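Local coordinates for protein lectin (Pleurotus ostreatus, PDB 6T0Q) that probably binds galactose and N-acetylgalactosamine through calcium-dependent sites, one in each of its two beta-sandwich domains, at residues A[53-57]-A[165-170]; A[82-86]-A[160-164]; A[200-204]-A[215-219]; A[237-242]-A[254-258]. All blocks are in the same frame, centred on the assembly; numbering follows the deposited sequence.

Contact 1: A[53-57]-A[165-170]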
loop_
_atom_site.group_PDB
_atom_site.type_symbol
_atom_site.label_atom_id
_atom_site.label_comp_id
_atom_site.label_asym_id
_atom_site.label_seq_id
_atom_site.Cartn_x
_atom_site.Cartn_y
_atom_site.Cartn_z
ATOM N N ARG A 53 31.375 -19.350 -20.615
ATOM C CA ARG A 53 32.297 -19.384 -19.480
ATOM C C ARG A 53 31.739 -18.596 -18.300
ATOM O O ARG A 53 31.113 -17.545 -18.504
ATOM C CB ARG A 53 33.670 -18.808 -19.891
ATOM C CG ARG A 53 34.392 -19.639 -20.964
ATOM C CD ARG A 53 34.762 -21.010 -20.394
ATOM N NE ARG A 53 35.581 -21.823 -21.298
ATOM C CZ ARG A 53 35.135 -22.897 -21.946
ATOM N NH1 ARG A 53 33.872 -23.283 -21.809
ATOM N NH2 ARG A 53 35.952 -23.583 -22.731
ATOM N N PRO A 54 31.940 -19.076 -17.070
ATOM C CA PRO A 54 31.450 -18.360 -15.887
ATOM C C PRO A 54 32.453 -17.363 -15.328
ATOM O O PRO A 54 33.668 -17.549 -15.405
ATOM C CB PRO A 54 31.231 -19.490 -14.872
ATOM C CG PRO A 54 32.358 -20.439 -15.176
ATOM C CD PRO A 54 32.552 -20.372 -16.705
ATOM N N PHE A 55 31.910 -16.303 -14.727
ATOM C CA PHE A 55 32.697 -15.279 -14.044
ATOM C C PHE A 55 31.958 -14.873 -12.777
ATOM O O PHE A 55 30.748 -14.637 -12.820
ATOM C CB PHE A 55 32.935 -14.065 -14.962
ATOM C CG PHE A 55 33.620 -14.435 -16.248
ATOM C CD1 PHE A 55 35.008 -14.498 -16.313
ATOM C CD2 PHE A 55 32.880 -14.793 -17.362
ATOM C CE1 PHE A 55 35.652 -14.889 -17.485
ATOM C CE2 PHE A 55 33.509 -15.172 -18.551
ATOM C CZ PHE A 55 34.901 -15.231 -18.608
ATOM N N ARG A 56 32.685 -14.799 -11.660
ATOM C CA ARG A 56 32.099 -14.576 -10.343
ATOM C C ARG A 56 32.980 -13.645 -9.533
ATOM O O ARG A 56 34.209 -13.731 -9.592
ATOM C CB ARG A 56 31.975 -15.867 -9.519
ATOM C CG ARG A 56 30.768 -16.705 -9.752
ATOM C CD ARG A 56 30.908 -17.997 -8.942
ATOM N NE ARG A 56 31.130 -17.765 -7.510
ATOM C CZ ARG A 56 30.279 -18.139 -6.554
ATOM N NH1 ARG A 56 29.147 -18.747 -6.880
ATOM N NH2 ARG A 56 30.558 -17.908 -5.271
ATOM N N LYS A 57 32.340 -12.819 -8.707
ATOM C CA LYS A 57 33.077 -11.998 -7.753
ATOM C C LYS A 57 32.173 -11.691 -6.566
ATOM O O LYS A 57 31.071 -11.165 -6.750
ATOM C CB LYS A 57 33.556 -10.729 -8.431
ATOM C CG LYS A 57 34.034 -9.653 -7.512
ATOM C CD LYS A 57 35.480 -9.798 -7.153
ATOM C CE LYS A 57 35.977 -8.466 -6.613
ATOM N NZ LYS A 57 37.322 -8.566 -6.027
ATOM N N THR A 165 27.615 -21.920 -4.232
ATOM C CA THR A 165 28.759 -22.457 -4.957
ATOM C C THR A 165 30.049 -21.833 -4.432
ATOM O O THR A 165 30.145 -20.610 -4.287
ATOM C CB THR A 165 28.608 -22.207 -6.457
ATOM O OG1 THR A 165 27.542 -23.018 -6.962
ATOM C CG2 THR A 165 29.897 -22.543 -7.201
ATOM N N ASN A 166 31.031 -22.680 -4.139
ATOM C CA ASN A 166 32.323 -22.249 -3.612
ATOM C C ASN A 166 33.290 -22.058 -4.778
ATOM O O ASN A 166 33.570 -23.011 -5.514
ATOM C CB ASN A 166 32.851 -23.299 -2.628
ATOM C CG ASN A 166 34.047 -22.816 -1.816
ATOM O OD1 ASN A 166 34.740 -21.876 -2.201
ATOM N ND2 ASN A 166 34.298 -23.476 -0.683
ATOM N N ASP A 167 33.807 -20.836 -4.946
ATOM C CA ASP A 167 34.738 -20.543 -6.031
ATOM C C ASP A 167 36.174 -20.374 -5.540
ATOM O O ASP A 167 37.025 -19.870 -6.280
ATOM C CB ASP A 167 34.273 -19.309 -6.825
ATOM C CG ASP A 167 34.273 -18.015 -6.004
ATOM O OD1 ASP A 167 34.919 -17.945 -4.936
ATOM O OD2 ASP A 167 33.622 -17.040 -6.447
ATOM N N SER A 168 36.463 -20.806 -4.305
ATOM C CA SER A 168 37.776 -20.561 -3.714
ATOM C C SER A 168 38.901 -21.186 -4.531
ATOM O O SER A 168 40.000 -20.622 -4.599
ATOM C CB SER A 168 37.810 -21.091 -2.278
ATOM O OG SER A 168 37.409 -22.451 -2.249
ATOM N N ASN A 169 38.653 -22.336 -5.159
ATOM C CA ASN A 169 39.671 -23.003 -5.959
ATOM C C ASN A 169 39.572 -22.689 -7.449
ATOM O O ASN A 169 40.350 -23.241 -8.230
ATOM C CB ASN A 169 39.604 -24.518 -5.744
ATOM C CG ASN A 169 40.077 -24.926 -4.356
ATOM O OD1 ASN A 169 41.058 -24.387 -3.833
ATOM N ND2 ASN A 169 39.373 -25.872 -3.747
ATOM N N TRP A 170 38.649 -21.820 -7.858
ATOM C CA TRP A 170 38.598 -21.397 -9.253
ATOM C C TRP A 170 39.817 -20.543 -9.598
ATOM O O TRP A 170 40.296 -19.768 -8.766
ATOM C CB TRP A 170 37.344 -20.574 -9.534
ATOM C CG TRP A 170 36.052 -21.313 -9.524
ATOM C CD1 TRP A 170 35.775 -22.491 -8.891
ATOM C CD2 TRP A 170 34.840 -20.909 -10.178
ATOM N NE1 TRP A 170 34.461 -22.844 -9.116
ATOM C CE2 TRP A 170 33.869 -21.889 -9.901
ATOM C CE3 TRP A 170 34.484 -19.809 -10.974
ATOM C CZ2 TRP A 170 32.563 -21.806 -10.390
ATOM C CZ3 TRP A 170 33.187 -19.728 -11.463
ATOM C CH2 TRP A 170 32.242 -20.721 -11.167
HETATM O O HOH W 1 32.272 -16.383 -3.587
#
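Arg56 reaches out of strand 51-60 into the loop 165-170, and the surroundings of its guanidinium form the dense part of this contact. Arg56 NE donates to Asp167 OD2 over 2.8 Å, in a fairly straight bond (159° at the hydrogen) that is also a salt bridge. The carboxylate oxygen lies near the guanidinium plane but is itself met from above the carboxylate plane; the two flat groups stand 87° apart. Arg56 NH2 adds a weak 3.4 Å bond to Asp167 OD2. A bend in the arginine chain (chi3 56°) turns the group toward Thr165, whose CB packs 3.5 Å from Arg56 NH1; that nitrogen also donates to the carbonyl oxygens of Phe160 and Leu162, which fixes the guanidinium's rotation. On the side of Trp170 the contact is apolar: Arg56 CD lies 3.8 Å from Trp170 CH2, and Pro54 CG lies 3.9 Å from Trp170 CZ3.

The outer side is looser. Water 1 accepts from Arg56 NH2 at 2.8 Å and donates weakly to Asp167 OD2. Beyond it Asn166, Ser168 and Asn169 are exposed. Asn166 OD1 accepts from Ser168 N, which makes an Asx turn, and also from Ser168 OG; this runs into a type I turn from Asp167 to Trp170. Here a buried arginine on a strand of the antiparallel sandwich grips the long loop between strands 150-151 and 174-178 through a salt bridge, NH1 bonds to carbonyls and apolar packing.

Contact 2: A[82-86]-A[160-164]; sequences FYVNG and FQLPS. With NAG (2-acetamido-2-deoxy-beta-D-glucopyranose), chain E.
Tyr83 and Gln161 make the central touch, the glutamine laying its aliphatic stem over one face of the phenol ring. Gln161 CG is 3.6 Å from Tyr83 CD2 and sits off centre toward the rim, a CH-pi contact only 23° from the ring normal. A turn at chi2 (-84°) carries the amide on along the ring, the two planes 35° apart. Phe160 meets the same tyrosine obliquely, its CZ 4.1 Å from Tyr83 CE1 with the ring planes nearly perpendicular.

Next to the rings the chains come close at Gly86, whose CA lies 3.4 Å from Gln161 O in a CA-H...O contact and 3.7 Å from Leu162 CD2. Its positive phi suits glycine.

Two waters make the next shell. Water 2 accepts from Gly86 N and donates to Gln161 O at 2.8 Å; water 3 donates to Gly86 O and accepts from Gln161 NE2, 2.7 Å away. Further out, Asn85 is held by Leu111 N and Asn110, while Pro163 CB packs 3.7 Å from C8 of a NAG probably N-linked to Asn58. With no direct hydrogen bond between the segments, cohesion rests on CH-pi and apolar packing, the close approach at Gly86, and waters bridging Gly86 backbone to Gln161 backbone and side chain.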
loop_
_atom_site.group_PDB
_atom_site.type_symbol
_atom_site.label_atom_id
_atom_site.label_comp_id
_atom_site.label_asym_id
_atom_site.label_seq_id
_atom_site.Cartn_x
_atom_site.Cartn_y
_atom_site.Cartn_z
ATOM N N PHE A 82 23.609 -11.766 -16.726
ATOM C CA PHE A 82 24.097 -11.123 -15.511
ATOM C C PHE A 82 23.239 -11.546 -14.322
ATOM O O PHE A 82 22.008 -11.421 -14.370
ATOM C CB PHE A 82 24.056 -9.598 -15.668
ATOM C CG PHE A 82 25.000 -8.860 -14.759
ATOM C CD1 PHE A 82 24.747 -8.758 -13.398
ATOM C CD2 PHE A 82 26.133 -8.234 -15.277
ATOM C CE1 PHE A 82 25.627 -8.062 -12.560
ATOM C CE2 PHE A 82 27.012 -7.540 -14.450
ATOM C CZ PHE A 82 26.765 -7.455 -13.095
ATOM N N TYR A 83 23.890 -12.016 -13.254
ATOM C CA TYR A 83 23.214 -12.472 -12.043
ATOM C C TYR A 83 23.686 -11.674 -10.833
ATOM O O TYR A 83 24.869 -11.337 -10.722
ATOM C CB TYR A 83 23.486 -13.945 -11.765
ATOM C CG TYR A 83 23.064 -14.905 -12.853
ATOM C CD1 TYR A 83 23.933 -15.239 -13.884
ATOM C CD2 TYR A 83 21.815 -15.510 -12.821
ATOM C CE1 TYR A 83 23.565 -16.133 -14.868
ATOM C CE2 TYR A 83 21.436 -16.414 -13.804
ATOM C CZ TYR A 83 22.319 -16.720 -14.818
ATOM O OH TYR A 83 21.960 -17.605 -15.798
ATOM N N VAL A 84 22.771 -11.411 -9.900
ATOM C CA VAL A 84 23.130 -10.767 -8.642
ATOM C C VAL A 84 22.532 -11.577 -7.499
ATOM O O VAL A 84 21.307 -11.728 -7.413
ATOM C CB VAL A 84 22.665 -9.304 -8.585
ATOM C CG1 VAL A 84 23.039 -8.693 -7.232
ATOM C CG2 VAL A 84 23.321 -8.498 -9.733
ATOM N N ASN A 85 23.400 -12.107 -6.634
ATOM C CA ASN A 85 22.985 -12.937 -5.503
ATOM C C ASN A 85 22.073 -14.069 -5.963
ATOM O O ASN A 85 21.068 -14.384 -5.326
ATOM C CB ASN A 85 22.318 -12.086 -4.423
ATOM C CG ASN A 85 23.281 -11.107 -3.803
ATOM O OD1 ASN A 85 24.427 -11.465 -3.515
ATOM N ND2 ASN A 85 22.847 -9.857 -3.624
ATOM N N GLY A 86 22.417 -14.667 -7.105
ATOM C CA GLY A 86 21.709 -15.812 -7.632
ATOM C C GLY A 86 20.496 -15.495 -8.476
ATOM O O GLY A 86 19.874 -16.423 -9.002
ATOM N N PHE A 160 26.227 -22.155 -10.835
ATOM C CA PHE A 160 27.467 -21.419 -10.581
ATOM C C PHE A 160 27.194 -20.027 -10.019
ATOM O O PHE A 160 28.024 -19.486 -9.281
ATOM C CB PHE A 160 28.297 -21.303 -11.859
ATOM C CG PHE A 160 27.921 -20.127 -12.711
ATOM C CD1 PHE A 160 26.835 -20.197 -13.575
ATOM C CD2 PHE A 160 28.646 -18.942 -12.643
ATOM C CE1 PHE A 160 26.484 -19.111 -14.364
ATOM C CE2 PHE A 160 28.295 -17.846 -13.430
ATOM C CZ PHE A 160 27.218 -17.935 -14.290
ATOM N N GLN A 161 26.039 -19.442 -10.343
ATOM C CA GLN A 161 25.706 -18.087 -9.923
ATOM C C GLN A 161 25.183 -18.023 -8.500
ATOM O O GLN A 161 24.927 -16.922 -8.000
ATOM C CB GLN A 161 24.666 -17.473 -10.872
ATOM C CG GLN A 161 23.241 -17.998 -10.694
ATOM C CD GLN A 161 22.986 -19.299 -11.438
ATOM O OE1 GLN A 161 23.913 -20.029 -11.771
ATOM N NE2 GLN A 161 21.718 -19.586 -11.707
ATOM N N LEU A 162 25.015 -19.173 -7.830
ATOM C CA LEU A 162 24.449 -19.154 -6.487
ATOM C C LEU A 162 25.545 -18.952 -5.450
ATOM O O LEU A 162 26.663 -19.457 -5.618
ATOM C CB LEU A 162 23.694 -20.454 -6.186
ATOM C CG LEU A 162 22.485 -20.735 -7.081
ATOM C CD1 LEU A 162 21.685 -21.932 -6.558
ATOM C CD2 LEU A 162 21.593 -19.510 -7.211
ATOM N N PRO A 163 25.232 -18.198 -4.396
ATOM C CA PRO A 163 26.180 -18.065 -3.280
ATOM C C PRO A 163 26.596 -19.394 -2.672
ATOM O O PRO A 163 27.679 -19.472 -2.081
ATOM C CB PRO A 163 25.413 -17.202 -2.267
ATOM C CG PRO A 163 23.982 -17.226 -2.729
ATOM C CD PRO A 163 24.041 -17.357 -4.214
ATOM N N SER A 164 25.777 -20.439 -2.800
ATOM C CA SER A 164 26.137 -21.748 -2.272
ATOM C C SER A 164 27.272 -22.409 -3.044
ATOM O O SER A 164 27.839 -23.389 -2.550
ATOM C CB SER A 164 24.910 -22.661 -2.269
ATOM O OG SER A 164 24.326 -22.724 -3.558
HETATM C C1 NAG E . 31.304 -13.004 0.728
HETATM C C2 NAG E . 30.699 -14.351 1.126
HETATM C C3 NAG E . 30.071 -14.272 2.521
HETATM C C4 NAG E . 31.066 -13.739 3.547
HETATM C C5 NAG E . 31.651 -12.417 3.044
HETATM C C6 NAG E . 32.733 -11.861 3.939
HETATM C C7 NAG E . 29.972 -15.729 -0.766
HETATM C C8 NAG E . 28.852 -16.053 -1.714
HETATM N N2 NAG E . 29.716 -14.786 0.145
HETATM O O3 NAG E . 29.629 -15.574 2.882
HETATM O O5 NAG E . 32.236 -12.579 1.736
HETATM O O6 NAG E . 33.964 -12.538 3.730
HETATM O O7 NAG E . 31.061 -16.286 -0.832
HETATM O O HOH W 2 24.848 -14.144 -8.527
HETATM O O HOH W 3 19.494 -18.188 -11.025
#

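Contact 3: A[200-204]-A[215-219]; sequences WIWTS and SRAFR. With NAG (2-acetamido-2-deoxy-beta-D-glucopyranose), chain B.
Arg216 and Phe218 carry the contact from strand 214-222 and meet Ile201, Trp202 and Thr203, while Ala217 between them faces away. At the start of the segment Ser215 points away from 200-204: its OG is hydrogen-bonded to Thr280 and lies 3.7 Å from C1 of a NAG that is probably the first sugar of an N-linked glycan on Asn278.

Arg216 turns toward 200-204. Arg216 CG rests 3.6 Å from Trp202 NE1, and Arg216 CD passes 3.3 Å from Thr203 OG1, the hydroxyl lying near the guanidinium plane. A bend at chi2 (-65°) folds the arginine back along its own strand, where Arg216 NH1 donates to Ser215 O at 2.8 Å, from well above that carbonyl's plane. Asp205 ties the two side chains from outside, with OD2 in a salt bridge to Arg216 NH2 and OD1 hydrogen-bonded to Thr203 OG1.

Ala217 packs on Ile313. Phe218 then comes back with the edge of its ring against the backbone, CE2 3.5 Å from Trp202 C. Phe218 CZ is 3.9 Å from Trp202 CE3 in an oblique aromatic pair with planes 52° apart, and Phe218 CD2 touches Ile201 CD1 at 3.9 Å as the two side chains slide past each other. These three pack in the buried interior of the beta sandwich, near the calcium site.

The strands cross at 114° and are not partners within the antiparallel sheet: strands 331-338 and 311-313 lie between them in its order, with Ala312 against Phe218 and Ala333 against Ile201, while strand 273-281 meets Trp202 through Ala279 and Asn281.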
loop_
_atom_site.group_PDB
_atom_site.type_symbol
_atom_site.label_atom_id
_atom_site.label_comp_id
_atom_site.label_asym_id
_atom_site.label_seq_id
_atom_site.Cartn_x
_atom_site.Cartn_y
_atom_site.Cartn_z
ATOM N N TRP A 200 4.346 11.384 -23.889
ATOM C CA TRP A 200 4.028 12.725 -23.437
ATOM C C TRP A 200 2.573 12.753 -22.988
ATOM O O TRP A 200 1.683 12.321 -23.730
ATOM C CB TRP A 200 4.248 13.735 -24.558
ATOM C CG TRP A 200 5.661 13.835 -25.072
ATOM C CD1 TRP A 200 6.204 13.156 -26.128
ATOM C CD2 TRP A 200 6.692 14.694 -24.573
ATOM N NE1 TRP A 200 7.514 13.541 -26.314
ATOM C CE2 TRP A 200 7.835 14.486 -25.374
ATOM C CE3 TRP A 200 6.755 15.627 -23.532
ATOM C CZ2 TRP A 200 9.032 15.175 -25.166
ATOM C CZ3 TRP A 200 7.947 16.312 -23.327
ATOM C CH2 TRP A 200 9.068 16.081 -24.144
ATOM N N ILE A 201 2.326 13.224 -21.765
ATOM C CA ILE A 201 0.968 13.336 -21.247
ATOM C C ILE A 201 0.708 14.782 -20.843
ATOM O O ILE A 201 1.628 15.587 -20.670
ATOM C CB ILE A 201 0.694 12.385 -20.053
ATOM C CG1 ILE A 201 1.596 12.720 -18.853
ATOM C CG2 ILE A 201 0.870 10.924 -20.478
ATOM C CD1 ILE A 201 1.288 11.877 -17.596
ATOM N N TRP A 202 -0.575 15.103 -20.696
ATOM C CA TRP A 202 -0.999 16.396 -20.171
ATOM C C TRP A 202 -2.420 16.231 -19.647
ATOM O O TRP A 202 -2.982 15.131 -19.671
ATOM C CB TRP A 202 -0.911 17.492 -21.242
ATOM C CG TRP A 202 -0.766 18.889 -20.682
ATOM C CD1 TRP A 202 -1.717 19.885 -20.682
ATOM C CD2 TRP A 202 0.396 19.446 -20.046
ATOM N NE1 TRP A 202 -1.207 21.021 -20.097
ATOM C CE2 TRP A 202 0.083 20.776 -19.691
ATOM C CE3 TRP A 202 1.676 18.948 -19.750
ATOM C CZ2 TRP A 202 0.999 21.613 -19.051
ATOM C CZ3 TRP A 202 2.582 19.778 -19.114
ATOM C CH2 TRP A 202 2.241 21.101 -18.777
ATOM N N THR A 203 -2.993 17.324 -19.146
ATOM C CA THR A 203 -4.423 17.315 -18.876
ATOM C C THR A 203 -5.189 17.387 -20.196
ATOM O O THR A 203 -4.631 17.690 -21.257
ATOM C CB THR A 203 -4.819 18.468 -17.954
ATOM O OG1 THR A 203 -4.040 19.628 -18.275
ATOM C CG2 THR A 203 -4.586 18.092 -16.498
ATOM N N SER A 204 -6.490 17.111 -20.124
ATOM C CA SER A 204 -7.282 16.944 -21.335
ATOM C C SER A 204 -7.659 18.266 -22.003
ATOM O O SER A 204 -8.327 18.235 -23.041
ATOM C CB SER A 204 -8.541 16.123 -21.026
ATOM O OG SER A 204 -9.307 16.741 -20.011
ATOM N N SER A 215 -0.206 25.840 -14.972
ATOM C CA SER A 215 0.407 24.691 -14.323
ATOM C C SER A 215 -0.615 23.576 -14.126
ATOM O O SER A 215 -1.795 23.829 -13.872
ATOM C CB SER A 215 1.009 25.088 -12.973
ATOM O OG SER A 215 2.087 25.992 -13.153
ATOM N N ARG A 216 -0.140 22.336 -14.247
ATOM C CA ARG A 216 -0.970 21.144 -14.144
ATOM C C ARG A 216 -0.247 20.128 -13.275
ATOM O O ARG A 216 0.981 20.032 -13.317
ATOM C CB ARG A 216 -1.241 20.522 -15.526
ATOM C CG ARG A 216 -1.809 21.493 -16.566
ATOM C CD ARG A 216 -3.196 21.965 -16.146
ATOM N NE ARG A 216 -3.811 22.838 -17.142
ATOM C CZ ARG A 216 -3.971 24.151 -16.997
ATOM N NH1 ARG A 216 -3.569 24.760 -15.889
ATOM N NH2 ARG A 216 -4.551 24.853 -17.962
ATOM N N ALA A 217 -1.004 19.346 -12.509
ATOM C CA ALA A 217 -0.400 18.343 -11.642
ATOM C C ALA A 217 -0.709 16.937 -12.137
ATOM O O ALA A 217 -1.745 16.692 -12.766
ATOM C CB ALA A 217 -0.873 18.492 -10.191
ATOM N N PHE A 218 0.214 16.016 -11.838
ATOM C CA PHE A 218 0.151 14.622 -12.264
ATOM C C PHE A 218 0.635 13.739 -11.123
ATOM O O PHE A 218 1.589 14.092 -10.428
ATOM C CB PHE A 218 1.017 14.384 -13.512
ATOM C CG PHE A 218 0.672 15.296 -14.660
ATOM C CD1 PHE A 218 1.253 16.549 -14.766
ATOM C CD2 PHE A 218 -0.256 14.908 -15.613
ATOM C CE1 PHE A 218 0.927 17.401 -15.812
ATOM C CE2 PHE A 218 -0.599 15.754 -16.660
ATOM C CZ PHE A 218 0.001 17.003 -16.764
ATOM N N ARG A 219 -0.022 12.590 -10.937
ATOM C CA ARG A 219 0.282 11.694 -9.828
ATOM C C ARG A 219 0.292 10.247 -10.290
ATOM O O ARG A 219 -0.558 9.832 -11.083
ATOM C CB ARG A 219 -0.740 11.830 -8.686
ATOM C CG ARG A 219 -0.645 13.117 -7.891
ATOM C CD ARG A 219 -1.821 13.235 -6.916
ATOM N NE ARG A 219 -1.884 12.110 -5.979
ATOM C CZ ARG A 219 -1.245 12.065 -4.814
ATOM N NH1 ARG A 219 -0.479 13.084 -4.428
ATOM N NH2 ARG A 219 -1.375 10.999 -4.032
HETATM C C1 NAG B . 3.635 24.799 -10.023
HETATM C C2 NAG B . 3.278 25.634 -8.806
HETATM C C3 NAG B . 3.232 27.102 -9.185
HETATM C C4 NAG B . 4.582 27.537 -9.735
HETATM C C5 NAG B . 5.046 26.632 -10.881
HETATM C C6 NAG B . 6.517 26.821 -11.180
HETATM C C7 NAG B . 1.945 24.694 -6.981
HETATM C C8 NAG B . 0.573 24.327 -6.502
HETATM N N2 NAG B . 2.019 25.218 -8.209
HETATM O O3 NAG B . 2.912 27.867 -8.029
HETATM O O4 NAG B . 4.229 28.812 -10.107
HETATM O O5 NAG B . 4.897 25.238 -10.557
HETATM O O6 NAG B . 6.726 27.280 -12.506
HETATM O O7 NAG B . 2.947 24.517 -6.289
#

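Contact 4: A[237-242]-A[254-258]. With CA (calcium ion), chain G.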
loop_
_atom_site.group_PDB
_atom_site.type_symbol
_atom_site.label_atom_id
_atom_site.label_comp_id
_atom_site.label_asym_id
_atom_site.label_seq_id
_atom_site.Cartn_x
_atom_site.Cartn_y
_atom_site.Cartn_z
ATOM N N ALA A 237 11.336 14.863 -18.549
ATOM C CA ALA A 237 11.442 16.129 -19.268
ATOM C C ALA A 237 10.041 16.689 -19.459
ATOM O O ALA A 237 9.055 15.948 -19.429
ATOM C CB ALA A 237 12.145 15.962 -20.625
ATOM N N ALA A 238 9.955 18.006 -19.665
ATOM C CA ALA A 238 8.658 18.648 -19.845
ATOM C C ALA A 238 8.786 19.880 -20.728
ATOM O O ALA A 238 9.818 20.557 -20.739
ATOM C CB ALA A 238 8.021 19.058 -18.508
ATOM N N ASP A 239 7.711 20.156 -21.462
ATOM C CA ASP A 239 7.501 21.409 -22.180
ATOM C C ASP A 239 6.353 22.118 -21.463
ATOM O O ASP A 239 5.198 21.704 -21.604
ATOM C CB ASP A 239 7.153 21.120 -23.645
ATOM C CG ASP A 239 7.046 22.381 -24.502
ATOM O OD1 ASP A 239 7.029 23.502 -23.954
ATOM O OD2 ASP A 239 6.993 22.241 -25.742
ATOM N N ASP A 240 6.642 23.179 -20.701
ATOM C CA ASP A 240 7.909 23.918 -20.633
ATOM C C ASP A 240 8.843 23.563 -19.478
ATOM O O ASP A 240 10.053 23.751 -19.585
ATOM C CB ASP A 240 7.608 25.420 -20.523
ATOM C CG ASP A 240 7.381 26.067 -21.864
ATOM O OD1 ASP A 240 8.381 26.310 -22.571
ATOM O OD2 ASP A 240 6.209 26.309 -22.218
ATOM N N ARG A 241 8.282 23.120 -18.354
ATOM C CA ARG A 241 9.072 22.914 -17.144
ATOM C C ARG A 241 8.283 22.013 -16.202
ATOM O O ARG A 241 7.086 21.796 -16.386
ATOM C CB ARG A 241 9.405 24.249 -16.460
ATOM C CG ARG A 241 8.159 25.027 -16.015
ATOM C CD ARG A 241 8.509 26.281 -15.206
ATOM N NE ARG A 241 9.373 27.192 -15.955
ATOM C CZ ARG A 241 10.656 27.418 -15.675
ATOM N NH1 ARG A 241 11.237 26.806 -14.649
ATOM N NH2 ARG A 241 11.361 28.259 -16.424
ATOM N N TYR A 242 8.965 21.513 -15.169
ATOM C CA TYR A 242 8.338 20.609 -14.210
ATOM C C TYR A 242 9.028 20.757 -12.865
ATOM O O TYR A 242 10.185 21.176 -12.779
ATOM C CB TYR A 242 8.432 19.134 -14.648
ATOM C CG TYR A 242 9.851 18.633 -14.519
ATOM C CD1 TYR A 242 10.313 18.075 -13.334
ATOM C CD2 TYR A 242 10.752 18.782 -15.567
ATOM C CE1 TYR A 242 11.632 17.666 -13.196
ATOM C CE2 TYR A 242 12.072 18.363 -15.448
ATOM C CZ TYR A 242 12.503 17.810 -14.259
ATOM O OH TYR A 242 13.811 17.406 -14.123
ATOM N N GLY A 254 13.227 21.020 -13.674
ATOM C CA GLY A 254 13.894 21.238 -14.941
ATOM C C GLY A 254 13.045 22.152 -15.797
ATOM O O GLY A 254 11.881 22.413 -15.493
ATOM N N SER A 255 13.648 22.647 -16.884
ATOM C CA SER A 255 12.940 23.558 -17.780
ATOM C C SER A 255 13.361 23.360 -19.227
ATOM O O SER A 255 13.402 24.323 -19.998
ATOM C CB SER A 255 13.159 25.025 -17.366
ATOM O OG SER A 255 14.540 25.325 -17.253
ATOM N N SER A 256 13.659 22.127 -19.618
ATOM C CA SER A 256 14.090 21.837 -20.975
ATOM C C SER A 256 13.303 20.658 -21.518
ATOM O O SER A 256 13.136 19.647 -20.825
ATOM C CB SER A 256 15.592 21.531 -21.030
ATOM O OG SER A 256 15.955 21.178 -22.352
ATOM N N TYR A 257 12.819 20.782 -22.753
ATOM C CA TYR A 257 12.227 19.651 -23.446
ATOM C C TYR A 257 13.180 19.052 -24.469
ATOM O O TYR A 257 12.779 18.180 -25.245
ATOM C CB TYR A 257 10.895 20.047 -24.098
ATOM C CG TYR A 257 10.913 21.321 -24.937
ATOM C CD1 TYR A 257 11.194 21.279 -26.293
ATOM C CD2 TYR A 257 10.613 22.557 -24.365
ATOM C CE1 TYR A 257 11.196 22.445 -27.071
ATOM C CE2 TYR A 257 10.623 23.723 -25.126
ATOM C CZ TYR A 257 10.909 23.657 -26.477
ATOM O OH TYR A 257 10.915 24.816 -27.229
ATOM N N THR A 258 14.441 19.483 -24.477
ATOM C CA THR A 258 15.451 18.856 -25.320
ATOM C C THR A 258 16.553 18.163 -24.532
ATOM O O THR A 258 17.294 17.358 -25.109
ATOM C CB THR A 258 16.093 19.894 -26.253
ATOM O OG1 THR A 258 16.648 20.954 -25.467
ATOM C CG2 THR A 258 15.050 20.469 -27.217
HETATM CA CA CA G . 5.063 25.127 -24.249
HETATM O O HOH W 4 11.412 20.380 -18.287
HETATM O O HOH W 5 10.881 24.260 -13.236
#
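Tyr242 and Gly254 form the backbone link, an antiparallel hydrogen-bonded pair in which Tyr242 N donates to Gly254 O at 3.1 Å and Gly254 N returns a bond to Tyr242 O at 3.2 Å. The tyrosine ring, with chi1 at 71°, folds back over the glycine, whose N lies above one face. Its hydroxyl is held beyond the contact by Asp261 and Tyr263.

Flat groups pack in two other places. The carboxylate of Asp239 stacks on Tyr257, planes 15° apart, with OD2 3.8 Å above the plane over the ring centre; Asp239 CG is 3.6 Å from Tyr257 CD2. Ser255 CB covers one face of the Arg241 guanidinium, and Arg241 also touches a NAG.

Calcium is bound by Asp239 OD1 and Asp240 OD2, both at 2.6 Å, and by Asn281, Gly283 and Pro285. The peptide bond between the two aspartates is cis, an arrangement that recalls the calcium-binding Asp-Asp pair of PA14-type lectins, and Asp240 and Arg241 form a classic beta bulge opposite Thr280. Asp239 OD2, not used on the metal, accepts from Trp344 NE1 and hydrogen-bonds a glycerol, probably from the crystallisation liquor, while Asp240 OD2 also accepts from Gly282 N.

Two waters bridge the segments. Water 5 accepts from Arg241 NH1 at 2.9 Å and donates to Gly254 O, and water 4 lies 2.9 Å from Ala238 O and accepts weakly from Ser256 N.

How the contacts relate
The four contacts fall into two pairs, one in each sandwich domain. Contact 2 is nested within the loop that contact 1 closes, and their centres are 10 Å apart; Pro54 CB packs 3.5 Å from Phe160 CD2. Contacts 3 and 4, 13 Å apart between centres, meet where Trp202 CZ3 lies 4.1 Å from Asp239 O, so Trp202 packs against the backbone of calcium-binding Asp239, its side chain about 7 Å from the ion. The pairs are far apart, contacts 1 and 3 by 50 Å between centres. Arg219 in contact 3 echoes Arg56: each gives NH1 to two carbonyls of a late loop, here Phe320 and Pro322, and pairs with an acid, consistent with repeated domains.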